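Local coordinates for protein Endonuclease/exonuclease/phosphatase (Beutenbergia cavernae DSM 12333, PDB 4RUW) that is of unknown specific function but belongs to the endonuclease/exonuclease/phosphatase family of the DNase I-like clan and carries a bound zinc ion, at residues D222-R227 with D261-T266; V58-I63 with V231-L236. One frame throughout, in Å; residues are numbered along the deposited sequence.

Contact 1: residues D222-R227 with D261-T266; sequences DHVDAR and DHLADT
One methyl, Ala226 CB, meets two partners at once, His262 CB at 3.7 Å and Asp261 O at 3.7 Å, and no hydrogen bond crosses between 222-227 and 261-266. His262 has left-handed backbone angles (phi 74°), turning the chain just after the helix that ends before Asp261. The His262 imidazole meets this methyl obliquely, its CD2 4.1 Å from Ala226 CB. Further in, Val224 and Leu263 reach toward each other tip to tip, with Val224 CG1 4.1 Å from Leu263 CD2; with CG1 anti to the backbone N (chi1 -179°), Val224 turns that branch toward the leucine. The loop around Ala226 is braced from within by Asp225. Its OD1 takes Arg227 NE at 2.9 Å in a nearly straight salt-bridge bond (171°) and the backbone N of Arg227 from the other face of the carboxylate, closing an Asx turn. The contact joins the loop between helix 207-222 and strand 230-233 to the link between helix 251-260 and edge strand 264-265. Leu221 of helix 207-222 lies against Asp261 and Leu263, and Pro302, just beyond strand 296-300, against Ala226 and His262.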
# COMPACT_ATOMS: atom_id res chain seq x y z
N ASP A 222 9.00 9.89 3.60
CA ASP A 222 10.06 10.40 4.45
C ASP A 222 9.80 10.09 5.93
O ASP A 222 10.69 10.21 6.76
CB ASP A 222 10.29 11.89 4.19
CG ASP A 222 10.94 12.15 2.83
OD1 ASP A 222 11.38 11.19 2.17
OD2 ASP A 222 11.04 13.33 2.41
N HIS A 223 8.57 9.67 6.24
CA HIS A 223 8.21 9.25 7.60
C HIS A 223 8.28 7.74 7.83
O HIS A 223 8.04 7.28 8.94
CB HIS A 223 6.82 9.77 7.97
CG HIS A 223 6.80 11.22 8.32
ND1 HIS A 223 6.81 12.22 7.37
CD2 HIS A 223 6.80 11.85 9.52
CE1 HIS A 223 6.82 13.39 7.97
NE2 HIS A 223 6.81 13.20 9.27
N VAL A 224 8.62 6.98 6.79
CA VAL A 224 8.78 5.54 6.94
C VAL A 224 10.25 5.19 7.15
O VAL A 224 11.12 5.63 6.40
CB VAL A 224 8.29 4.77 5.71
CG1 VAL A 224 8.45 3.28 5.93
CG2 VAL A 224 6.85 5.09 5.44
N ASP A 225 10.52 4.41 8.19
CA ASP A 225 11.88 3.94 8.47
C ASP A 225 11.97 2.45 8.14
O ASP A 225 11.50 1.61 8.91
CB ASP A 225 12.20 4.19 9.94
CG ASP A 225 13.60 3.73 10.32
OD1 ASP A 225 14.38 3.32 9.44
OD2 ASP A 225 13.92 3.80 11.53
N ALA A 226 12.57 2.12 7.00
CA ALA A 226 12.65 0.72 6.58
C ALA A 226 13.58 -0.14 7.43
O ALA A 226 13.58 -1.36 7.31
CB ALA A 226 13.00 0.62 5.11
N ARG A 227 14.36 0.49 8.31
CA ARG A 227 15.25 -0.24 9.20
C ARG A 227 14.50 -0.98 10.31
O ARG A 227 15.05 -1.88 10.92
CB ARG A 227 16.27 0.70 9.82
CG ARG A 227 17.18 1.39 8.82
CD ARG A 227 18.02 2.47 9.49
NE ARG A 227 17.17 3.51 10.08
CZ ARG A 227 17.63 4.55 10.78
NH1 ARG A 227 18.93 4.70 10.97
NH2 ARG A 227 16.78 5.43 11.28
N ASP A 261 12.49 3.32 -1.53
CA ASP A 261 12.48 3.42 -0.07
C ASP A 261 12.33 2.08 0.64
O ASP A 261 12.03 2.04 1.84
CB ASP A 261 11.41 4.41 0.37
CG ASP A 261 11.92 5.83 0.36
OD1 ASP A 261 13.06 6.05 -0.11
OD2 ASP A 261 11.20 6.73 0.83
N HIS A 262 12.54 1.00 -0.10
CA HIS A 262 12.63 -0.36 0.45
C HIS A 262 11.29 -0.90 0.87
O HIS A 262 11.22 -1.78 1.72
CB HIS A 262 13.61 -0.44 1.63
CG HIS A 262 14.90 0.27 1.40
ND1 HIS A 262 15.86 -0.20 0.52
CD2 HIS A 262 15.39 1.43 1.89
CE1 HIS A 262 16.89 0.62 0.51
NE2 HIS A 262 16.63 1.63 1.33
N LEU A 263 10.22 -0.39 0.28
CA LEU A 263 8.88 -0.89 0.59
C LEU A 263 8.42 -1.83 -0.51
O LEU A 263 8.59 -1.53 -1.68
CB LEU A 263 7.90 0.27 0.75
CG LEU A 263 8.10 1.10 2.02
CD1 LEU A 263 7.31 2.39 1.97
CD2 LEU A 263 7.65 0.28 3.22
N ALA A 264 7.82 -2.95 -0.12
CA ALA A 264 7.31 -3.94 -1.06
C ALA A 264 5.79 -3.88 -1.07
O ALA A 264 5.16 -3.82 -0.01
CB ALA A 264 7.77 -5.33 -0.66
N ASP A 265 5.21 -3.88 -2.27
CA ASP A 265 3.78 -3.92 -2.47
C ASP A 265 3.36 -5.36 -2.18
O ASP A 265 3.61 -6.26 -2.99
CB ASP A 265 3.51 -3.54 -3.93
CG ASP A 265 2.04 -3.56 -4.32
OD1 ASP A 265 1.19 -4.15 -3.61
OD2 ASP A 265 1.75 -2.99 -5.40
N THR A 266 2.77 -5.59 -1.01
CA THR A 266 2.62 -6.96 -0.55
C THR A 266 1.70 -7.79 -1.44
O THR A 266 2.00 -8.94 -1.74
CB THR A 266 2.21 -7.05 0.94
OG1 THR A 266 0.93 -6.45 1.13
CG2 THR A 266 3.26 -6.36 1.83

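Contact 2: residues V58-I63 with V231-L236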
# COMPACT_ATOMS: atom_id res chain seq x y z
N VAL A 58 -2.67 -8.02 8.39
CA VAL A 58 -2.90 -6.58 8.29
C VAL A 58 -3.98 -6.35 7.26
O VAL A 58 -3.89 -6.84 6.13
CB VAL A 58 -1.62 -5.84 7.85
CG1 VAL A 58 -1.90 -4.35 7.65
CG2 VAL A 58 -0.52 -6.07 8.85
N MSE A 59 -4.99 -5.58 7.64
CA MSE A 59 -6.08 -5.25 6.75
C MSE A 59 -6.13 -3.75 6.54
O MSE A 59 -5.86 -2.98 7.46
CB MSE A 59 -7.38 -5.75 7.36
CG MSE A 59 -8.64 -5.42 6.57
SE MSE A 59 -10.25 -6.20 7.33
CE MSE A 59 -11.45 -5.82 5.84
N THR A 60 -6.47 -3.33 5.32
CA THR A 60 -6.80 -1.94 5.07
C THR A 60 -8.13 -1.83 4.35
O THR A 60 -8.45 -2.67 3.50
CB THR A 60 -5.67 -1.19 4.28
OG1 THR A 60 -5.94 0.22 4.26
CG2 THR A 60 -5.56 -1.69 2.86
N TRP A 61 -8.91 -0.81 4.67
CA TRP A 61 -10.23 -0.68 4.08
C TRP A 61 -10.72 0.76 4.10
O TRP A 61 -10.80 1.38 5.15
CB TRP A 61 -11.24 -1.54 4.85
CG TRP A 61 -12.51 -1.87 4.13
CD1 TRP A 61 -12.83 -1.62 2.81
CD2 TRP A 61 -13.65 -2.53 4.70
NE1 TRP A 61 -14.10 -2.09 2.54
CE2 TRP A 61 -14.62 -2.65 3.68
CE3 TRP A 61 -13.95 -3.03 5.97
CZ2 TRP A 61 -15.85 -3.26 3.89
CZ3 TRP A 61 -15.17 -3.62 6.18
CH2 TRP A 61 -16.11 -3.73 5.15
N ASN A 62 -11.08 1.27 2.93
CA ASN A 62 -11.80 2.52 2.83
C ASN A 62 -13.27 2.18 3.00
O ASN A 62 -13.86 1.51 2.14
CB ASN A 62 -11.53 3.17 1.47
CG ASN A 62 -12.27 4.48 1.28
OD1 ASN A 62 -13.37 4.67 1.81
ND2 ASN A 62 -11.68 5.39 0.51
N ILE A 63 -13.85 2.58 4.12
CA ILE A 63 -15.19 2.13 4.49
C ILE A 63 -16.32 3.04 4.03
O ILE A 63 -17.48 2.77 4.32
CB ILE A 63 -15.33 1.88 6.01
CG1 ILE A 63 -15.26 3.19 6.82
CG2 ILE A 63 -14.30 0.86 6.48
CD1 ILE A 63 -15.77 3.06 8.25
N VAL A 231 4.66 -1.14 8.35
CA VAL A 231 3.75 -1.25 7.23
C VAL A 231 3.18 0.12 6.90
O VAL A 231 3.06 0.98 7.78
CB VAL A 231 2.61 -2.27 7.47
CG1 VAL A 231 3.17 -3.66 7.64
CG2 VAL A 231 1.76 -1.88 8.67
N LEU A 232 2.88 0.34 5.62
CA LEU A 232 2.23 1.55 5.14
C LEU A 232 0.99 1.09 4.41
O LEU A 232 1.08 0.30 3.47
CB LEU A 232 3.16 2.32 4.20
CG LEU A 232 2.51 3.44 3.38
CD1 LEU A 232 1.91 4.52 4.27
CD2 LEU A 232 3.50 4.03 2.40
N ALA A 233 -0.16 1.57 4.84
CA ALA A 233 -1.40 1.07 4.29
C ALA A 233 -2.40 2.18 4.09
O ALA A 233 -2.45 3.15 4.84
CB ALA A 233 -2.00 -0.02 5.18
N GLY A 234 -3.23 2.00 3.07
CA GLY A 234 -4.38 2.86 2.85
C GLY A 234 -4.71 3.04 1.40
O GLY A 234 -4.15 2.40 0.51
N ASP A 235 -5.65 3.94 1.17
CA ASP A 235 -6.11 4.29 -0.16
C ASP A 235 -5.17 5.35 -0.72
O ASP A 235 -5.31 6.54 -0.44
CB ASP A 235 -7.54 4.82 -0.04
CG ASP A 235 -8.17 5.19 -1.37
OD1 ASP A 235 -7.48 5.15 -2.42
OD2 ASP A 235 -9.37 5.55 -1.35
N LEU A 236 -4.18 4.90 -1.48
CA LEU A 236 -3.22 5.83 -2.05
C LEU A 236 -3.76 6.52 -3.30
O LEU A 236 -3.16 7.48 -3.78
CB LEU A 236 -1.89 5.14 -2.35
CG LEU A 236 -1.23 4.47 -1.14
CD1 LEU A 236 0.12 3.91 -1.53
CD2 LEU A 236 -1.11 5.43 0.05
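Asp235 OD2 receives Asn62 ND2 at 3.0 Å through its anti lone pair, away from the other carboxylate oxygen, with an N-H...O angle of 150°. The acceptor lies close to the amide plane of Asn62, while amide and carboxylate planes are turned 53° apart. Asn62 OD1 accepts from the backbone N of His64, which together with the bond to Asp235 fixes the rotation of the amide. Asp235 OD1 has a weak bond from Asn237 N, and Asn95 OD1 accepts from Asp235 N. In the two-sheet core of the DNase I-like fold, strand 55-62 belongs to one six-stranded sheet and strand 230-233 to the other. The run Gly234-Asp235-Leu236-Asn237 fits the GDxN signature of the superfamily, so this polar pair, with His200 and His321 beside it, probably lies in the active-site region. Behind it the sheets meet through smaller groups. Thr60 CB lies 4.0 Å from Ala233 CB. With OG1 anti to the backbone N (chi1 -170°), Thr60 brings that oxygen to 3.4 Å from Gly234 CA, at too poor an angle for a bond to Gly234 N. Gly234 turns the corner there at backbone angles where a side chain would press on the carbonyl O of Ala233.

The two contacts interleave along the chain: 58-63 comes first, then 222-227, 231-236 and 261-266. Their centres are 15 Å apart, yet they touch directly, Leu263 CD1 of contact 1 packing 4.2 Å from Leu232 CD2 of contact 2. Both reach the sheet that holds strands 230-233, 264-265 and 296-300, and Phe299 of that sheet meets both Leu263 and Leu236. Contact 1 lies toward the surface, whereas contact 2 is buried between the sheets and carries the Asn62-Asp235 pair, probably part of the active-site region. The zinc ion, bound by His98, Asp100, His107 and His137, lies about 12 Å from the Asn62 side chain, which is therefore not a ligand.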